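Side-chain contacts in endo-alpha-mannosidase (Bacteroides thetaiotaomicron, PDB 4ACY), which hydrolyses internal alpha-mannosidic linkages as a family 99 glycoside hydrolase, an activity probably directed at mannose-containing glycans such as N-glycans: residues D243-Y248 / K264-W269; D287-P292 / F347-Y352. All coordinates share one frame; numbering follows the deposited sequence.

How the contacts relate
From the N terminus, the chain first builds five barrel strands, 42-46, 117-124, 148-153, 189-192 and 223-227, before reaching contact 1. There strand 244-246 runs into a loop and then helix 263-272, and in contact 1 that helix lies back against its own strand, closing a short loop with 15 residues between the segments. The next strand, 276-281, completes the beta-alpha-beta unit and leads into 287-292. Contact 2 starts there and closes a longer loop, 54 residues between its segments, that takes in helix 305-316 and the last barrel strand, 322-324. The two are in series and neither nest nor cross: contact 1 ties the barrel wall to its outer helix, contact 2 joins two loops that follow successive strands. Their centres are about 31 Å apart.

Contact 1. Residues D243-Y248 / K264-W269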
loop_
_atom_site.group_PDB
_atom_site.type_symbol
_atom_site.label_atom_id
_atom_site.label_comp_id
_atom_site.label_asym_id
_atom_site.label_seq_id
_atom_site.Cartn_x
_atom_site.Cartn_y
_atom_site.Cartn_z
ATOM N N ASP A 243 5.255 16.153 -5.352
ATOM C CA ASP A 243 3.916 16.676 -5.598
ATOM C C ASP A 243 2.971 16.497 -4.433
ATOM O O ASP A 243 1.898 17.109 -4.394
ATOM C CB ASP A 243 3.350 16.006 -6.842
ATOM C CG ASP A 243 4.229 16.235 -8.030
ATOM O OD1 ASP A 243 4.111 17.326 -8.636
ATOM O OD2 ASP A 243 5.066 15.364 -8.336
ATOM N N GLY A 244 3.357 15.643 -3.494
ATOM C CA GLY A 244 2.513 15.406 -2.348
ATOM C C GLY A 244 3.116 14.434 -1.361
ATOM O O GLY A 244 4.298 14.081 -1.451
ATOM N N PHE A 245 2.280 14.007 -0.424
ATOM C CA PHE A 245 2.746 13.142 0.669
ATOM C C PHE A 245 1.674 12.186 1.156
ATOM O O PHE A 245 0.483 12.489 1.096
ATOM C CB PHE A 245 3.270 13.981 1.852
ATOM C CG PHE A 245 2.300 14.999 2.361
ATOM C CD1 PHE A 245 2.196 16.247 1.746
ATOM C CD2 PHE A 245 1.516 14.741 3.488
ATOM C CE1 PHE A 245 1.293 17.212 2.230
ATOM C CE2 PHE A 245 0.622 15.703 3.981
ATOM C CZ PHE A 245 0.515 16.937 3.349
ATOM N N TYR A 246 2.113 11.023 1.646
ATOM C CA TYR A 246 1.202 10.030 2.228
ATOM C C TYR A 246 1.775 9.527 3.530
ATOM O O TYR A 246 2.930 9.841 3.857
ATOM C CB TYR A 246 0.912 8.866 1.257
ATOM C CG TYR A 246 2.018 7.834 1.055
ATOM C CD1 TYR A 246 3.289 8.200 0.583
ATOM C CD2 TYR A 246 1.770 6.476 1.295
ATOM C CE1 TYR A 246 4.300 7.227 0.388
ATOM C CE2 TYR A 246 2.750 5.496 1.076
ATOM C CZ TYR A 246 4.022 5.881 0.635
ATOM O OH TYR A 246 5.011 4.946 0.408
ATOM N N THR A 247 0.975 8.766 4.267
ATOM C CA THR A 247 1.305 8.452 5.665
ATOM C C THR A 247 1.604 6.980 5.904
ATOM O O THR A 247 2.291 6.630 6.876
ATOM C CB THR A 247 0.214 8.927 6.630
ATOM O OG1 THR A 247 -1.013 8.244 6.354
ATOM C CG2 THR A 247 0.003 10.437 6.484
ATOM N N TYR A 248 1.070 6.143 5.012
ATOM C CA TYR A 248 1.219 4.686 5.007
ATOM C C TYR A 248 0.711 3.904 6.233
ATOM O O TYR A 248 -0.211 3.097 6.119
ATOM C CB TYR A 248 2.625 4.187 4.597
ATOM C CG TYR A 248 2.548 2.702 4.411
ATOM C CD1 TYR A 248 1.934 2.169 3.279
ATOM C CD2 TYR A 248 2.964 1.824 5.424
ATOM C CE1 TYR A 248 1.770 0.792 3.127
ATOM C CE2 TYR A 248 2.802 0.425 5.278
ATOM C CZ TYR A 248 2.210 -0.070 4.125
ATOM O OH TYR A 248 2.047 -1.436 3.947
ATOM N N LYS A 264 -6.462 16.906 9.561
ATOM C CA LYS A 264 -7.007 18.214 9.147
ATOM C C LYS A 264 -5.910 19.271 8.941
ATOM O O LYS A 264 -5.883 19.970 7.919
ATOM C CB LYS A 264 -8.075 18.707 10.129
ATOM C CG LYS A 264 -9.384 17.967 9.995
ATOM C CD LYS A 264 -10.471 18.600 10.867
ATOM C CE LYS A 264 -11.794 17.876 10.681
ATOM N NZ LYS A 264 -12.904 18.531 11.430
ATOM N N SER A 265 -4.998 19.365 9.900
ATOM C CA SER A 265 -3.871 20.304 9.821
ATOM C C SER A 265 -2.928 19.997 8.640
ATOM O O SER A 265 -2.437 20.898 7.968
ATOM C CB SER A 265 -3.137 20.337 11.166
ATOM O OG SER A 265 -1.942 21.097 11.098
HETATM N N MSE A 266 -2.684 18.718 8.377
HETATM C CA MSE A 266 -1.813 18.344 7.269
HETATM C C MSE A 266 -2.450 18.685 5.924
HETATM O O MSE A 266 -1.765 19.157 5.002
HETATM C CB MSE A 266 -1.419 16.869 7.370
HETATM C CG MSE A 266 -0.437 16.628 8.506
HETATM SE SE MSE A 266 -0.332 14.768 9.072
HETATM C CE MSE A 266 0.498 14.055 7.475
ATOM N N GLN A 267 -3.760 18.471 5.826
ATOM C CA GLN A 267 -4.517 18.860 4.631
ATOM C C GLN A 267 -4.443 20.367 4.421
ATOM O O GLN A 267 -4.298 20.837 3.292
ATOM C CB GLN A 267 -5.984 18.425 4.746
ATOM C CG GLN A 267 -6.938 19.005 3.662
ATOM C CD GLN A 267 -6.584 18.588 2.228
ATOM O OE1 GLN A 267 -5.728 17.734 1.994
ATOM N NE2 GLN A 267 -7.249 19.213 1.256
ATOM N N GLN A 268 -4.557 21.114 5.515
ATOM C CA GLN A 268 -4.441 22.574 5.461
ATOM C C GLN A 268 -3.074 22.992 4.917
ATOM O O GLN A 268 -2.997 23.891 4.085
ATOM C CB GLN A 268 -4.684 23.207 6.841
ATOM C CG GLN A 268 -6.142 23.272 7.300
ATOM C CD GLN A 268 -6.284 23.736 8.763
ATOM O OE1 GLN A 268 -5.508 24.579 9.247
ATOM N NE2 GLN A 268 -7.276 23.189 9.467
ATOM N N TRP A 269 -2.010 22.331 5.380
ATOM C CA TRP A 269 -0.653 22.580 4.887
ATOM C C TRP A 269 -0.548 22.253 3.397
ATOM O O TRP A 269 0.038 23.017 2.620
ATOM C CB TRP A 269 0.383 21.753 5.672
ATOM C CG TRP A 269 1.806 22.128 5.331
ATOM C CD1 TRP A 269 2.587 23.053 5.974
ATOM C CD2 TRP A 269 2.609 21.611 4.258
ATOM N NE1 TRP A 269 3.816 23.137 5.378
ATOM C CE2 TRP A 269 3.861 22.271 4.318
ATOM C CE3 TRP A 269 2.390 20.665 3.248
ATOM C CZ2 TRP A 269 4.896 22.004 3.416
ATOM C CZ3 TRP A 269 3.420 20.403 2.350
ATOM C CH2 TRP A 269 4.656 21.069 2.439
#
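Phe245 meets Met266 and Trp269 on the outside of a parallel beta-barrel of TIM type, where helix 263-272 packs on strand 244-246 within a beta-alpha-beta crossover. The Phe245 ring enters between the two helix side chains. Its CE2 lies 3.9 Å from the CE methyl of Met266, a selenomethionine, while its CE1 reaches CE3 of Trp269 at 3.8 Å. The Met266 chain bends at its last torsion (chi3 68°), carrying CE back from SE to lie 3.8 Å from Thr247 CG2. The phenyl and the six-membered indole ring are inclined by 70°, an oblique pairing with centroids 5.8 Å apart. Between these contacts, the phenyl turns its edge to the Met266 backbone, with Phe245 CZ 3.6 Å from Met266 O, which lies near the ring plane. With Phe245 cut back to an alanine, the Met266 methyl and the Trp269 indole would probably lose the ring they share, and a gap would open between strand and helix. Phe277 of the next strand also touches Phe245 and Met266, and Leu234 touches both Phe245 and Trp269. Just past strand 244-246, Thr247 turns its CG2 methyl to the helix, while its OG1 is hydrogen-bonded to Ser280 N of strand 276-281.

Contact 2. Residues D287-P292 / F347-Y352; sequences DTRIRP and FEYLDY
In one of its two modelled conformers, Arg289 lays its guanidinium flat on the ring of Phe347, and these two side chains supply most of the surface buried here. The planes are only 10° apart. Arg289 CZ stands 3.7 Å from the centroid of the Phe347 ring, over the face, in a cation-pi contact. The phenyl CG lies over the middle of the guanidinium, so the charged group sits at the CB end of the ring. Farther out, the Arg289 CD methylene lies over the same face, modelled too close to the ring to be trusted in detail. The arginine chain, bent at chi2 (-92°) and chi3 (-94°), thus runs over the phenyl from its outer rim back toward its root. All this lies in two loops that follow neighbouring strands of the TIM-type barrel, 276-281 and 322-324, and lead to helices 305-316 and 359-376. Tyr349 approaches differently: its ring stands nearly upright to the guanidinium, and its OH comes to the edge, 3.0 Å from Arg289 NH2. The Tyr349 hydroxyl is hydrogen-bonded to Asp84 O and Ile86 N, while Arg289 NH2 forms a salt bridge with Asp85, so the loop at 84-86 meets both side chains. Within its own segment, Phe347 sets CD2 over one face of the Tyr349 ring, 3.5 Å above its plane.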
loop_
_atom_site.group_PDB
_atom_site.type_symbol
_atom_site.label_atom_id
_atom_site.label_comp_id
_atom_site.label_asym_id
_atom_site.label_seq_id
_atom_site.Cartn_x
_atom_site.Cartn_y
_atom_site.Cartn_z
ATOM N N ASP A 287 1.394 -7.638 13.716
ATOM C CA ASP A 287 2.460 -8.317 12.980
ATOM C C ASP A 287 3.301 -9.214 13.884
ATOM O O ASP A 287 4.464 -9.459 13.597
ATOM C CB ASP A 287 3.357 -7.302 12.245
ATOM C CG ASP A 287 4.143 -6.413 13.196
ATOM O OD1 ASP A 287 4.001 -6.558 14.421
ATOM O OD2 ASP A 287 4.881 -5.538 12.715
ATOM N N THR A 288 2.702 -9.715 14.959
ATOM C CA THR A 288 3.493 -10.447 15.946
ATOM C C THR A 288 3.975 -11.837 15.540
ATOM O O THR A 288 4.819 -12.410 16.248
ATOM C CB THR A 288 2.810 -10.513 17.316
ATOM O OG1 THR A 288 1.494 -11.057 17.163
ATOM C CG2 THR A 288 2.719 -9.130 17.941
ATOM N N ARG A 289 3.465 -12.424 14.455
ATOM C CA ARG A 289 4.096 -13.636 13.942
ATOM C C ARG A 289 5.492 -13.323 13.377
ATOM O O ARG A 289 6.476 -14.021 13.696
ATOM C CB ARG A 289 3.202 -14.347 12.919
ATOM C CG ARG A 289 1.938 -14.946 13.542
ATOM C CD ARG A 289 2.169 -16.392 13.953
ATOM N NE ARG A 289 1.762 -17.311 12.901
ATOM C CZ ARG A 289 2.079 -18.600 12.854
ATOM N NH1 ARG A 289 2.822 -19.149 13.812
ATOM N NH2 ARG A 289 1.653 -19.339 11.843
ATOM N N ILE A 290 5.584 -12.279 12.547
ATOM C CA ILE A 290 6.869 -11.911 11.945
ATOM C C ILE A 290 7.715 -11.006 12.841
ATOM O O ILE A 290 8.933 -10.958 12.659
ATOM C CB ILE A 290 6.735 -11.308 10.513
ATOM C CG1 ILE A 290 5.969 -9.977 10.507
ATOM C CG2 ILE A 290 6.085 -12.311 9.554
ATOM C CD1 ILE A 290 6.533 -8.991 9.466
ATOM N N ARG A 291 7.080 -10.312 13.792
ATOM C CA ARG A 291 7.775 -9.414 14.743
ATOM C C ARG A 291 7.241 -9.590 16.175
ATOM O O ARG A 291 6.481 -8.755 16.675
ATOM C CB ARG A 291 7.662 -7.938 14.303
ATOM C CG ARG A 291 8.189 -7.652 12.908
ATOM C CD ARG A 291 8.011 -6.188 12.535
ATOM N NE ARG A 291 8.517 -5.901 11.195
ATOM C CZ ARG A 291 7.783 -5.417 10.194
ATOM N NH1 ARG A 291 6.483 -5.157 10.371
ATOM N NH2 ARG A 291 8.356 -5.173 9.019
ATOM N N PRO A 292 7.659 -10.669 16.860
ATOM C CA PRO A 292 7.008 -11.057 18.122
ATOM C C PRO A 292 7.102 -9.986 19.209
ATOM O O PRO A 292 6.265 -9.960 20.108
ATOM C CB PRO A 292 7.764 -12.318 18.557
ATOM C CG PRO A 292 8.441 -12.831 17.341
ATOM C CD PRO A 292 8.579 -11.704 16.346
ATOM N N PHE A 347 -0.316 -22.898 15.229
ATOM C CA PHE A 347 -0.914 -21.576 15.460
ATOM C C PHE A 347 -2.424 -21.554 15.261
ATOM O O PHE A 347 -2.938 -22.221 14.377
ATOM C CB PHE A 347 -0.299 -20.573 14.477
ATOM C CG PHE A 347 -0.469 -19.125 14.884
ATOM C CD1 PHE A 347 0.299 -18.587 15.909
ATOM C CD2 PHE A 347 -1.355 -18.292 14.202
ATOM C CE1 PHE A 347 0.159 -17.248 16.290
ATOM C CE2 PHE A 347 -1.513 -16.946 14.572
ATOM C CZ PHE A 347 -0.742 -16.420 15.614
ATOM N N GLU A 348 -3.113 -20.775 16.086
ATOM C CA GLU A 348 -4.512 -20.443 15.839
ATOM C C GLU A 348 -4.640 -19.002 15.390
ATOM O O GLU A 348 -4.306 -18.071 16.124
ATOM C CB GLU A 348 -5.410 -20.693 17.048
ATOM C CG GLU A 348 -6.879 -20.338 16.732
ATOM C CD GLU A 348 -7.882 -21.038 17.629
ATOM O OE1 GLU A 348 -7.578 -21.238 18.819
ATOM O OE2 GLU A 348 -8.981 -21.384 17.141
ATOM N N TYR A 349 -5.142 -18.827 14.175
ATOM C CA TYR A 349 -5.174 -17.507 13.552
ATOM C C TYR A 349 -6.290 -16.638 14.110
ATOM O O TYR A 349 -7.342 -17.147 14.558
ATOM C CB TYR A 349 -5.223 -17.640 12.009
ATOM C CG TYR A 349 -3.998 -18.339 11.453
ATOM C CD1 TYR A 349 -3.946 -19.736 11.356
ATOM C CD2 TYR A 349 -2.863 -17.612 11.072
ATOM C CE1 TYR A 349 -2.818 -20.388 10.859
ATOM C CE2 TYR A 349 -1.728 -18.259 10.592
ATOM C CZ TYR A 349 -1.699 -19.644 10.499
ATOM O OH TYR A 349 -0.576 -20.279 10.027
ATOM N N LEU A 350 -6.040 -15.330 14.144
ATOM C CA LEU A 350 -7.105 -14.355 14.340
ATOM C C LEU A 350 -8.011 -14.433 13.120
ATOM O O LEU A 350 -7.611 -14.978 12.087
ATOM C CB LEU A 350 -6.535 -12.942 14.449
ATOM C CG LEU A 350 -5.612 -12.667 15.640
ATOM C CD1 LEU A 350 -5.088 -11.237 15.549
ATOM C CD2 LEU A 350 -6.358 -12.878 16.966
ATOM N N ASP A 351 -9.218 -13.894 13.246
ATOM C CA ASP A 351 -10.171 -13.858 12.125
ATOM C C ASP A 351 -11.153 -12.715 12.313
ATOM O O ASP A 351 -10.997 -11.907 13.231
ATOM C CB ASP A 351 -10.904 -15.210 11.974
ATOM C CG ASP A 351 -11.656 -15.620 13.244
ATOM O OD1 ASP A 351 -12.280 -14.753 13.895
ATOM O OD2 ASP A 351 -11.618 -16.825 13.592
ATOM N N TYR A 352 -12.168 -12.633 11.448
ATOM C CA TYR A 352 -13.107 -11.510 11.506
ATOM C C TYR A 352 -14.410 -11.824 12.243
ATOM O O TYR A 352 -15.296 -10.968 12.304
ATOM C CB TYR A 352 -13.462 -10.983 10.101
ATOM C CG TYR A 352 -12.297 -10.588 9.210
ATOM C CD1 TYR A 352 -11.062 -10.211 9.747
ATOM C CD2 TYR A 352 -12.443 -10.581 7.816
ATOM C CE1 TYR A 352 -10.002 -9.854 8.920
ATOM C CE2 TYR A 352 -11.383 -10.211 6.978
ATOM C CZ TYR A 352 -10.168 -9.847 7.542
ATOM O OH TYR A 352 -9.121 -9.493 6.716
#